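Local coordinates for cellulase CEL9M (Clostridium cellulolyticum, PDB 1IA6), which probably hydrolyses internal beta-1,4-glucosidic linkages in cellulose and related beta-glucans, as an endoglucanase of glycoside hydrolase family 9, at residues T114-V119 with L142-P147; G392-D397 with Y406-V411; L162-L167 with A217-T222. One frame throughout, in Å; residues are numbered along the deposited sequence.

Interaction 1: T114-V119 with L142-P147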
loop_
_atom_site.group_PDB
_atom_site.type_symbol
_atom_site.label_atom_id
_atom_site.label_comp_id
_atom_site.label_asym_id
_atom_site.label_seq_id
_atom_site.Cartn_x
_atom_site.Cartn_y
_atom_site.Cartn_z
ATOM N N THR A 114 -22.977 -3.700 -5.068
ATOM C CA THR A 114 -22.543 -4.234 -3.781
ATOM C C THR A 114 -21.049 -4.510 -3.749
ATOM O O THR A 114 -20.479 -4.991 -4.726
ATOM C CB THR A 114 -23.270 -5.548 -3.452
ATOM O OG1 THR A 114 -24.684 -5.352 -3.567
ATOM C CG2 THR A 114 -22.934 -6.000 -2.033
ATOM N N PHE A 115 -20.416 -4.191 -2.624
ATOM C CA PHE A 115 -18.990 -4.441 -2.468
ATOM C C PHE A 115 -18.650 -4.721 -1.015
ATOM O O PHE A 115 -18.779 -3.839 -0.162
ATOM C CB PHE A 115 -18.160 -3.246 -2.939
ATOM C CG PHE A 115 -16.681 -3.502 -2.911
ATOM C CD1 PHE A 115 -16.109 -4.421 -3.785
ATOM C CD2 PHE A 115 -15.863 -2.850 -1.994
ATOM C CE1 PHE A 115 -14.739 -4.692 -3.744
ATOM C CE2 PHE A 115 -14.491 -3.114 -1.944
ATOM C CZ PHE A 115 -13.930 -4.036 -2.820
ATOM N N TYR A 116 -18.227 -5.953 -0.741
ATOM C CA TYR A 116 -17.832 -6.361 0.605
ATOM C C TYR A 116 -16.405 -5.880 0.785
ATOM O O TYR A 116 -15.570 -6.088 -0.101
ATOM C CB TYR A 116 -17.897 -7.881 0.725
ATOM C CG TYR A 116 -19.312 -8.402 0.772
ATOM C CD1 TYR A 116 -20.037 -8.384 1.962
ATOM C CD2 TYR A 116 -19.942 -8.872 -0.380
ATOM C CE1 TYR A 116 -21.358 -8.819 2.008
ATOM C CE2 TYR A 116 -21.267 -9.309 -0.344
ATOM C CZ TYR A 116 -21.966 -9.280 0.854
ATOM O OH TYR A 116 -23.273 -9.706 0.906
ATOM N N TYR A 117 -16.106 -5.242 1.917
ATOM C CA TYR A 117 -14.753 -4.729 2.099
ATOM C C TYR A 117 -14.014 -5.034 3.396
ATOM O O TYR A 117 -12.915 -4.528 3.613
ATOM C CB TYR A 117 -14.731 -3.223 1.813
ATOM C CG TYR A 117 -15.564 -2.354 2.729
ATOM C CD1 TYR A 117 -15.118 -2.023 4.007
ATOM C CD2 TYR A 117 -16.772 -1.803 2.288
ATOM C CE1 TYR A 117 -15.848 -1.154 4.823
ATOM C CE2 TYR A 117 -17.507 -0.939 3.092
ATOM C CZ TYR A 117 -17.039 -0.614 4.356
ATOM O OH TYR A 117 -17.750 0.264 5.138
ATOM N N GLN A 118 -14.602 -5.843 4.268
ATOM C CA GLN A 118 -13.890 -6.231 5.477
ATOM C C GLN A 118 -14.289 -7.622 5.911
ATOM O O GLN A 118 -15.470 -7.917 6.095
ATOM C CB GLN A 118 -14.096 -5.264 6.652
ATOM C CG GLN A 118 -13.172 -5.661 7.829
ATOM C CD GLN A 118 -13.168 -4.693 9.000
ATOM O OE1 GLN A 118 -13.132 -3.476 8.822
ATOM N NE2 GLN A 118 -13.180 -5.239 10.214
ATOM N N VAL A 119 -13.290 -8.484 6.042
ATOM C CA VAL A 119 -13.501 -9.852 6.486
ATOM C C VAL A 119 -12.703 -9.991 7.769
ATOM O O VAL A 119 -11.488 -9.775 7.775
ATOM C CB VAL A 119 -12.994 -10.866 5.448
ATOM C CG1 VAL A 119 -13.039 -12.281 6.025
ATOM C CG2 VAL A 119 -13.850 -10.779 4.196
ATOM N N LEU A 142 -17.906 -8.476 7.990
ATOM C CA LEU A 142 -18.371 -7.329 8.759
ATOM C C LEU A 142 -18.972 -6.115 8.060
ATOM O O LEU A 142 -20.020 -5.622 8.482
ATOM C CB LEU A 142 -17.245 -6.868 9.690
ATOM C CG LEU A 142 -17.682 -6.096 10.937
ATOM C CD1 LEU A 142 -18.650 -6.956 11.753
ATOM C CD2 LEU A 142 -16.468 -5.730 11.769
ATOM N N TYR A 143 -18.319 -5.621 7.014
ATOM C CA TYR A 143 -18.818 -4.440 6.316
ATOM C C TYR A 143 -18.953 -4.611 4.807
ATOM O O TYR A 143 -18.203 -5.353 4.169
ATOM C CB TYR A 143 -17.902 -3.240 6.573
ATOM C CG TYR A 143 -17.687 -2.878 8.025
ATOM C CD1 TYR A 143 -18.751 -2.477 8.833
ATOM C CD2 TYR A 143 -16.408 -2.906 8.585
ATOM C CE1 TYR A 143 -18.547 -2.110 10.161
ATOM C CE2 TYR A 143 -16.193 -2.540 9.914
ATOM C CZ TYR A 143 -17.267 -2.144 10.694
ATOM O OH TYR A 143 -17.063 -1.776 12.006
ATOM N N LYS A 144 -19.919 -3.896 4.245
ATOM C CA LYS A 144 -20.155 -3.919 2.813
ATOM C C LYS A 144 -20.728 -2.568 2.415
ATOM O O LYS A 144 -21.393 -1.907 3.212
ATOM C CB LYS A 144 -21.146 -5.024 2.437
ATOM C CG LYS A 144 -22.569 -4.775 2.894
ATOM C CD LYS A 144 -23.513 -5.830 2.338
ATOM C CE LYS A 144 -24.931 -5.610 2.825
ATOM N NZ LYS A 144 -25.838 -6.677 2.328
ATOM N N ALA A 145 -20.449 -2.157 1.187
ATOM C CA ALA A 145 -20.956 -0.903 0.674
ATOM C C ALA A 145 -22.092 -1.228 -0.285
ATOM O O ALA A 145 -22.031 -2.210 -1.021
ATOM C CB ALA A 145 -19.853 -0.153 -0.054
ATOM N N ASP A 146 -23.142 -0.419 -0.238
ATOM C CA ASP A 146 -24.291 -0.577 -1.120
ATOM C C ASP A 146 -24.989 0.779 -1.201
ATOM O O ASP A 146 -24.526 1.749 -0.606
ATOM C CB ASP A 146 -25.241 -1.672 -0.606
ATOM C CG ASP A 146 -25.692 -1.440 0.813
ATOM O OD1 ASP A 146 -26.111 -0.312 1.135
ATOM O OD2 ASP A 146 -25.639 -2.397 1.610
ATOM N N PRO A 147 -26.100 0.875 -1.945
ATOM C CA PRO A 147 -26.799 2.161 -2.061
ATOM C C PRO A 147 -27.129 2.893 -0.759
ATOM O O PRO A 147 -27.293 4.111 -0.765
ATOM C CB PRO A 147 -28.047 1.796 -2.861
ATOM C CG PRO A 147 -27.517 0.747 -3.787
ATOM C CD PRO A 147 -26.710 -0.124 -2.839
HETATM O O HOH W 1 -20.090 0.917 4.223
#
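Phe115 and Ala145 pair across two antiparallel strands through both of their backbone bonds: Phe115 N gives its hydrogen to Ala145 O at 3.0 Å, and Ala145 N returns a nearly straight bond to Phe115 O at 2.7 Å. Further along, Tyr117 N donates to Tyr143 O. Between these links sits the non-hydrogen-bonded pair of Tyr116 and Lys144, whose side chains leave the same face and run alongside each other. Lys144 starts with CG wedged between its backbone N and carbonyl carbon (chi1 70°) and is extended from there, which carries its methylenes past the tyrosine ring: CB lies 3.6 Å from Tyr116 CD1, and CD comes up to CE1.

Tyr117 behaves differently. With its CG also set between backbone N and carbonyl carbon (chi1 63°), the ring is carried over the partner strand, where one face receives Tyr143 CB, 3.4 Å from Tyr117 CE1, and the backbone N of Lys144. Ala145 CB packs near the same ring, by CE2. A water 2.6 Å from Tyr117 OH, in the plane of the ring, also donates to Lys144 O; the hydroxyl has a further bond with Asn199 N. Gln118 stretches out beside Tyr143, with its amide almost perpendicular to that ring (planes 83° apart). OE1 meets the ring edge 3.3 Å from Tyr143 CD2, while NE2 is bound by Gln201 and Gly120 O and rests on Leu142 CD2.

The contact thus combines a short ladder of main-chain bonds with aromatic cover. The Tyr117 ring shields part of the partner backbone, and its hydroxyl is gripped by both water and protein, whereas the buried Gln118 N has no partner in the model, so the backbone ladder is incomplete there.

Interaction 2: G392-D397 with Y406-V411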
loop_
_atom_site.group_PDB
_atom_site.type_symbol
_atom_site.label_atom_id
_atom_site.label_comp_id
_atom_site.label_asym_id
_atom_site.label_seq_id
_atom_site.Cartn_x
_atom_site.Cartn_y
_atom_site.Cartn_z
ATOM N N GLY A 392 10.275 1.515 12.199
ATOM C CA GLY A 392 11.394 2.439 12.144
ATOM C C GLY A 392 11.854 2.941 13.502
ATOM O O GLY A 392 11.308 2.547 14.529
ATOM N N PRO A 393 12.860 3.829 13.531
ATOM C CA PRO A 393 13.438 4.414 14.747
ATOM C C PRO A 393 12.704 5.640 15.277
ATOM O O PRO A 393 11.759 6.127 14.656
ATOM C CB PRO A 393 14.846 4.766 14.299
ATOM C CG PRO A 393 14.587 5.297 12.909
ATOM C CD PRO A 393 13.597 4.282 12.335
ATOM N N ASP A 394 13.146 6.136 16.432
ATOM C CA ASP A 394 12.549 7.334 17.003
ATOM C C ASP A 394 13.261 8.526 16.374
ATOM O O ASP A 394 14.124 8.347 15.510
ATOM C CB ASP A 394 12.671 7.368 18.539
ATOM C CG ASP A 394 14.114 7.325 19.035
ATOM O OD1 ASP A 394 15.043 7.691 18.287
ATOM O OD2 ASP A 394 14.314 6.937 20.208
ATOM N N GLN A 395 12.911 9.736 16.794
ATOM C CA GLN A 395 13.524 10.920 16.212
ATOM C C GLN A 395 14.996 11.101 16.572
ATOM O O GLN A 395 15.631 12.067 16.151
ATOM C CB GLN A 395 12.713 12.170 16.578
ATOM C CG GLN A 395 12.587 12.471 18.054
ATOM C CD GLN A 395 11.617 13.615 18.310
ATOM O OE1 GLN A 395 10.402 13.416 18.384
ATOM N NE2 GLN A 395 12.150 14.825 18.423
ATOM N N ASN A 396 15.534 10.151 17.332
ATOM C CA ASN A 396 16.937 10.176 17.735
ATOM C C ASN A 396 17.693 9.079 16.982
ATOM O O ASN A 396 18.841 8.770 17.299
ATOM C CB ASN A 396 17.050 9.940 19.245
ATOM C CG ASN A 396 16.363 11.022 20.059
ATOM O OD1 ASN A 396 15.863 10.767 21.157
ATOM N ND2 ASN A 396 16.345 12.239 19.533
ATOM N N ASP A 397 17.030 8.492 15.987
ATOM C CA ASP A 397 17.609 7.429 15.162
ATOM C C ASP A 397 17.813 6.119 15.916
ATOM O O ASP A 397 18.495 5.216 15.425
ATOM C CB ASP A 397 18.948 7.876 14.573
ATOM C CG ASP A 397 18.803 9.032 13.615
ATOM O OD1 ASP A 397 18.132 8.862 12.576
ATOM O OD2 ASP A 397 19.357 10.114 13.902
ATOM N N TYR A 406 5.872 -2.356 19.495
ATOM C CA TYR A 406 5.202 -2.381 18.197
ATOM C C TYR A 406 5.480 -1.173 17.306
ATOM O O TYR A 406 5.533 -1.299 16.082
ATOM C CB TYR A 406 3.689 -2.526 18.393
ATOM C CG TYR A 406 3.303 -3.640 19.342
ATOM C CD1 TYR A 406 3.874 -4.908 19.230
ATOM C CD2 TYR A 406 2.372 -3.425 20.358
ATOM C CE1 TYR A 406 3.531 -5.936 20.109
ATOM C CE2 TYR A 406 2.019 -4.445 21.241
ATOM C CZ TYR A 406 2.603 -5.696 21.112
ATOM O OH TYR A 406 2.261 -6.709 21.981
ATOM N N GLN A 407 5.644 -0.001 17.910
ATOM C CA GLN A 407 5.917 1.205 17.136
ATOM C C GLN A 407 7.135 0.998 16.239
ATOM O O GLN A 407 7.187 1.490 15.112
ATOM C CB GLN A 407 6.169 2.392 18.071
ATOM C CG GLN A 407 6.588 3.667 17.357
ATOM C CD GLN A 407 6.885 4.805 18.317
ATOM O OE1 GLN A 407 6.000 5.283 19.027
ATOM N NE2 GLN A 407 8.138 5.245 18.346
ATOM N N TYR A 408 8.111 0.257 16.749
ATOM C CA TYR A 408 9.338 -0.010 16.015
ATOM C C TYR A 408 9.269 -1.221 15.089
ATOM O O TYR A 408 9.771 -1.184 13.967
ATOM C CB TYR A 408 10.501 -0.244 16.988
ATOM C CG TYR A 408 10.797 0.904 17.925
ATOM C CD1 TYR A 408 10.050 1.096 19.085
ATOM C CD2 TYR A 408 11.828 1.798 17.647
ATOM C CE1 TYR A 408 10.329 2.155 19.951
ATOM C CE2 TYR A 408 12.113 2.858 18.501
ATOM C CZ TYR A 408 11.363 3.030 19.651
ATOM O OH TYR A 408 11.658 4.074 20.501
ATOM N N THR A 409 8.635 -2.286 15.560
ATOM C CA THR A 409 8.595 -3.536 14.810
ATOM C C THR A 409 7.371 -3.885 13.977
ATOM O O THR A 409 7.302 -4.982 13.425
ATOM C CB THR A 409 8.852 -4.705 15.756
ATOM O OG1 THR A 409 7.810 -4.747 16.736
ATOM C CG2 THR A 409 10.196 -4.529 16.457
ATOM N N GLU A 410 6.406 -2.981 13.877
ATOM C CA GLU A 410 5.226 -3.275 13.078
ATOM C C GLU A 410 5.567 -3.357 11.595
ATOM O O GLU A 410 6.493 -2.697 11.126
ATOM C CB GLU A 410 4.147 -2.212 13.291
ATOM C CG GLU A 410 3.165 -2.567 14.396
ATOM C CD GLU A 410 1.729 -2.297 13.995
ATOM O OE1 GLU A 410 1.387 -1.118 13.754
ATOM O OE2 GLU A 410 0.942 -3.266 13.914
ATOM N N VAL A 411 4.825 -4.196 10.879
ATOM C CA VAL A 411 4.985 -4.373 9.434
ATOM C C VAL A 411 3.559 -4.370 8.881
ATOM O O VAL A 411 2.627 -4.733 9.590
ATOM C CB VAL A 411 5.661 -5.719 9.084
ATOM C CG1 VAL A 411 7.058 -5.768 9.687
ATOM C CG2 VAL A 411 4.813 -6.886 9.592
HETATM O O HOH W 2 9.469 3.943 16.112
HETATM O O HOH W 3 14.129 4.612 21.471
#
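Gly392 lies against the backbone and ring of Tyr408, and this is where the contact is tight. Gly392 N donates to Tyr408 O at 3.3 Å, a fairly straight bond (161°), while Gly392 O turns back towards the tyrosine and comes within 3.2 Å of its CD2, with a CA-H...O approach from Tyr408 CA beside it. A water bound to Gly392 O at 2.8 Å also accepts from Gln407 NE2, and it sits over one face of the Tyr408 ring, towards the rim.

At the outer end the fit is looser. Asp394 OD2 and Tyr408 OH stand 3.9 Å apart and are joined by a second water, 2.7 Å from each. The carboxylate is inclined 64° to the ring. Asp394 CG is tucked between backbone N and carbonyl carbon (chi1 59°), which brings OD1 back over its own chain to accept from Asn396 N at 2.7 Å. Lys398 N bonds to the same oxygen.

That Asx turn lies on a type I turn from Asp394 to Asp397. The turn and the short helix 406-409 frame the chain carrying Asp401, with Glu410 directly after the helix; both are predicted catalytic residues, in keeping with the active-site loops of family 9 glycoside hydrolases.

Interaction 3: L162-L167 with A217-T222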
loop_
_atom_site.group_PDB
_atom_site.type_symbol
_atom_site.label_atom_id
_atom_site.label_comp_id
_atom_site.label_asym_id
_atom_site.label_seq_id
_atom_site.Cartn_x
_atom_site.Cartn_y
_atom_site.Cartn_z
ATOM N N LEU A 162 -8.093 -1.341 -9.701
ATOM C CA LEU A 162 -8.631 -2.127 -10.810
ATOM C C LEU A 162 -8.353 -1.477 -12.164
ATOM O O LEU A 162 -8.078 -2.170 -13.145
ATOM C CB LEU A 162 -10.135 -2.343 -10.624
ATOM C CG LEU A 162 -10.512 -3.329 -9.511
ATOM C CD1 LEU A 162 -12.008 -3.253 -9.232
ATOM C CD2 LEU A 162 -10.100 -4.743 -9.919
ATOM N N THR A 163 -8.422 -0.151 -12.219
ATOM C CA THR A 163 -8.144 0.558 -13.466
ATOM C C THR A 163 -6.664 0.411 -13.796
ATOM O O THR A 163 -6.287 0.221 -14.951
ATOM C CB THR A 163 -8.480 2.052 -13.353
ATOM O OG1 THR A 163 -9.871 2.200 -13.053
ATOM C CG2 THR A 163 -8.170 2.776 -14.672
ATOM N N LEU A 164 -5.818 0.501 -12.776
ATOM C CA LEU A 164 -4.386 0.351 -13.004
ATOM C C LEU A 164 -4.088 -1.065 -13.482
ATOM O O LEU A 164 -3.189 -1.271 -14.297
ATOM C CB LEU A 164 -3.606 0.685 -11.729
ATOM C CG LEU A 164 -3.367 2.191 -11.587
ATOM C CD1 LEU A 164 -3.048 2.567 -10.142
ATOM C CD2 LEU A 164 -2.240 2.591 -12.524
ATOM N N MET A 165 -4.847 -2.044 -12.997
ATOM C CA MET A 165 -4.624 -3.416 -13.442
ATOM C C MET A 165 -4.995 -3.508 -14.926
ATOM O O MET A 165 -4.310 -4.174 -15.705
ATOM C CB MET A 165 -5.457 -4.409 -12.625
ATOM C CG MET A 165 -5.103 -5.864 -12.919
ATOM S SD MET A 165 -3.340 -6.191 -12.644
ATOM C CE MET A 165 -3.330 -7.970 -12.473
ATOM N N TYR A 166 -6.076 -2.838 -15.319
ATOM C CA TYR A 166 -6.476 -2.843 -16.723
ATOM C C TYR A 166 -5.308 -2.299 -17.548
ATOM O O TYR A 166 -4.916 -2.888 -18.553
ATOM C CB TYR A 166 -7.708 -1.958 -16.941
ATOM C CG TYR A 166 -7.908 -1.529 -18.382
ATOM C CD1 TYR A 166 -8.366 -2.430 -19.346
ATOM C CD2 TYR A 166 -7.601 -0.228 -18.789
ATOM C CE1 TYR A 166 -8.511 -2.045 -20.685
ATOM C CE2 TYR A 166 -7.742 0.169 -20.127
ATOM C CZ TYR A 166 -8.196 -0.749 -21.066
ATOM O OH TYR A 166 -8.321 -0.380 -22.388
ATOM N N LEU A 167 -4.747 -1.180 -17.101
ATOM C CA LEU A 167 -3.633 -0.548 -17.804
ATOM C C LEU A 167 -2.371 -1.407 -17.823
ATOM O O LEU A 167 -1.656 -1.436 -18.822
ATOM C CB LEU A 167 -3.318 0.810 -17.172
ATOM C CG LEU A 167 -4.421 1.867 -17.302
ATOM C CD1 LEU A 167 -4.120 3.058 -16.398
ATOM C CD2 LEU A 167 -4.537 2.298 -18.760
ATOM N N ALA A 217 -10.877 9.003 -10.324
ATOM C CA ALA A 217 -11.357 9.654 -11.534
ATOM C C ALA A 217 -10.232 9.916 -12.534
ATOM O O ALA A 217 -10.423 9.750 -13.738
ATOM C CB ALA A 217 -12.062 10.966 -11.176
ATOM N N THR A 218 -9.056 10.316 -12.050
ATOM C CA THR A 218 -7.953 10.583 -12.969
ATOM C C THR A 218 -7.518 9.309 -13.692
ATOM O O THR A 218 -7.124 9.360 -14.856
ATOM C CB THR A 218 -6.719 11.212 -12.265
ATOM O OG1 THR A 218 -6.127 10.268 -11.368
ATOM C CG2 THR A 218 -7.122 12.470 -11.499
ATOM N N TRP A 219 -7.594 8.167 -13.016
ATOM C CA TRP A 219 -7.204 6.915 -13.655
ATOM C C TRP A 219 -8.240 6.471 -14.682
ATOM O O TRP A 219 -7.889 5.960 -15.743
ATOM C CB TRP A 219 -6.964 5.825 -12.605
ATOM C CG TRP A 219 -5.672 6.051 -11.889
ATOM C CD1 TRP A 219 -5.505 6.407 -10.581
ATOM C CD2 TRP A 219 -4.363 6.035 -12.471
ATOM N NE1 TRP A 219 -4.173 6.620 -10.315
ATOM C CE2 TRP A 219 -3.449 6.400 -11.458
ATOM C CE3 TRP A 219 -3.872 5.752 -13.756
ATOM C CZ2 TRP A 219 -2.070 6.491 -11.687
ATOM C CZ3 TRP A 219 -2.500 5.844 -13.985
ATOM C CH2 TRP A 219 -1.616 6.212 -12.953
ATOM N N LEU A 220 -9.517 6.674 -14.378
ATOM C CA LEU A 220 -10.554 6.301 -15.329
ATOM C C LEU A 220 -10.405 7.162 -16.579
ATOM O O LEU A 220 -10.717 6.720 -17.684
ATOM C CB LEU A 220 -11.942 6.457 -14.699
ATOM C CG LEU A 220 -12.299 5.258 -13.807
ATOM C CD1 LEU A 220 -13.494 5.578 -12.925
ATOM C CD2 LEU A 220 -12.578 4.048 -14.687
ATOM N N TYR A 221 -9.914 8.388 -16.414
ATOM C CA TYR A 221 -9.702 9.254 -17.570
ATOM C C TYR A 221 -8.563 8.686 -18.417
ATOM O O TYR A 221 -8.675 8.569 -19.633
ATOM C CB TYR A 221 -9.334 10.677 -17.147
ATOM C CG TYR A 221 -8.931 11.538 -18.327
ATOM C CD1 TYR A 221 -9.868 11.921 -19.287
ATOM C CD2 TYR A 221 -7.603 11.925 -18.511
ATOM C CE1 TYR A 221 -9.490 12.671 -20.407
ATOM C CE2 TYR A 221 -7.213 12.672 -19.626
ATOM C CZ TYR A 221 -8.160 13.041 -20.567
ATOM O OH TYR A 221 -7.779 13.779 -21.665
ATOM N N THR A 222 -7.460 8.338 -17.766
ATOM C CA THR A 222 -6.312 7.788 -18.475
ATOM C C THR A 222 -6.686 6.531 -19.267
ATOM O O THR A 222 -6.186 6.306 -20.367
ATOM C CB THR A 222 -5.173 7.439 -17.495
ATOM O OG1 THR A 222 -4.745 8.629 -16.819
ATOM C CG2 THR A 222 -3.988 6.830 -18.240
#
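Two helices of the alpha-helical barrel that family 9 glycoside hydrolases share, 152-169 and 210-224, run in nearly the same direction here; their axes come within 9.5 Å at an angle of 25°. The gap between them is filled mainly by Trp219, which reaches from the second helix to three residues of the first.

Leu164 lays a methyl on the indole. Its CD2 stands 3.6 Å from the centroid of the six-membered ring of Trp219 and only 13° off the normal, a CH-pi contact over the face. Leu164 CG is anti to the carbonyl carbon (chi1 -84°), and this turns the branch towards the indole although the CB itself does not head there. One turn on, Leu167 CD1 comes to Trp219 CE3 at 3.8 Å, obliquely, and brushes Thr222 CG2 at 4.2 Å.

Thr163 fits in closer to the backbone, where the helices are nearest. Its methyl, CG2, rests 3.4 Å from Trp219 O and also touches Trp219 CB, while OG1 faces Leu220 CD2 at 3.7 Å. That hydroxyl bonds to Ser159 O in its own helix, and its contact with Leu220 is van der Waals only. The interface is held by van der Waals packing and the CH-pi contact.

Around this pair the helices close in. Trp219 has a cation-pi partner in Arg266, which also bonds Thr222 OG1, and it meets the rings of Trp76, Tyr79 and Trp215. Tyr79 of helix 64-80 touches Leu164, Leu167 and Thr222 as well. Helix 174-193 lies against both members, through Ala184 on Thr163 and Tyr188 on Leu220, and helix 228-236 packs on Leu220 through Tyr229.

How the interactions relate
Along the chain, interaction 1 comes first, interaction 3 next and interaction 2 last, all within one family 9 catalytic module. Interactions 1 and 3 are neighbours, their centres 22 Å apart and their nearest atoms about 6 Å: strand 143-145 is followed in the chain by helix 152-169, whose Leu155 packs on Phe115 and Ala145 before the same helix meets 210-224. Interaction 2 lies apart, its centre 33 Å from that of interaction 1 and 35 Å from that of interaction 3, on the opposite side of the chain's centre from the latter. The small sheet thus lies against one of the barrel helices, while interaction 2 lies in the region of the predicted catalytic residues Asp401 and Glu410.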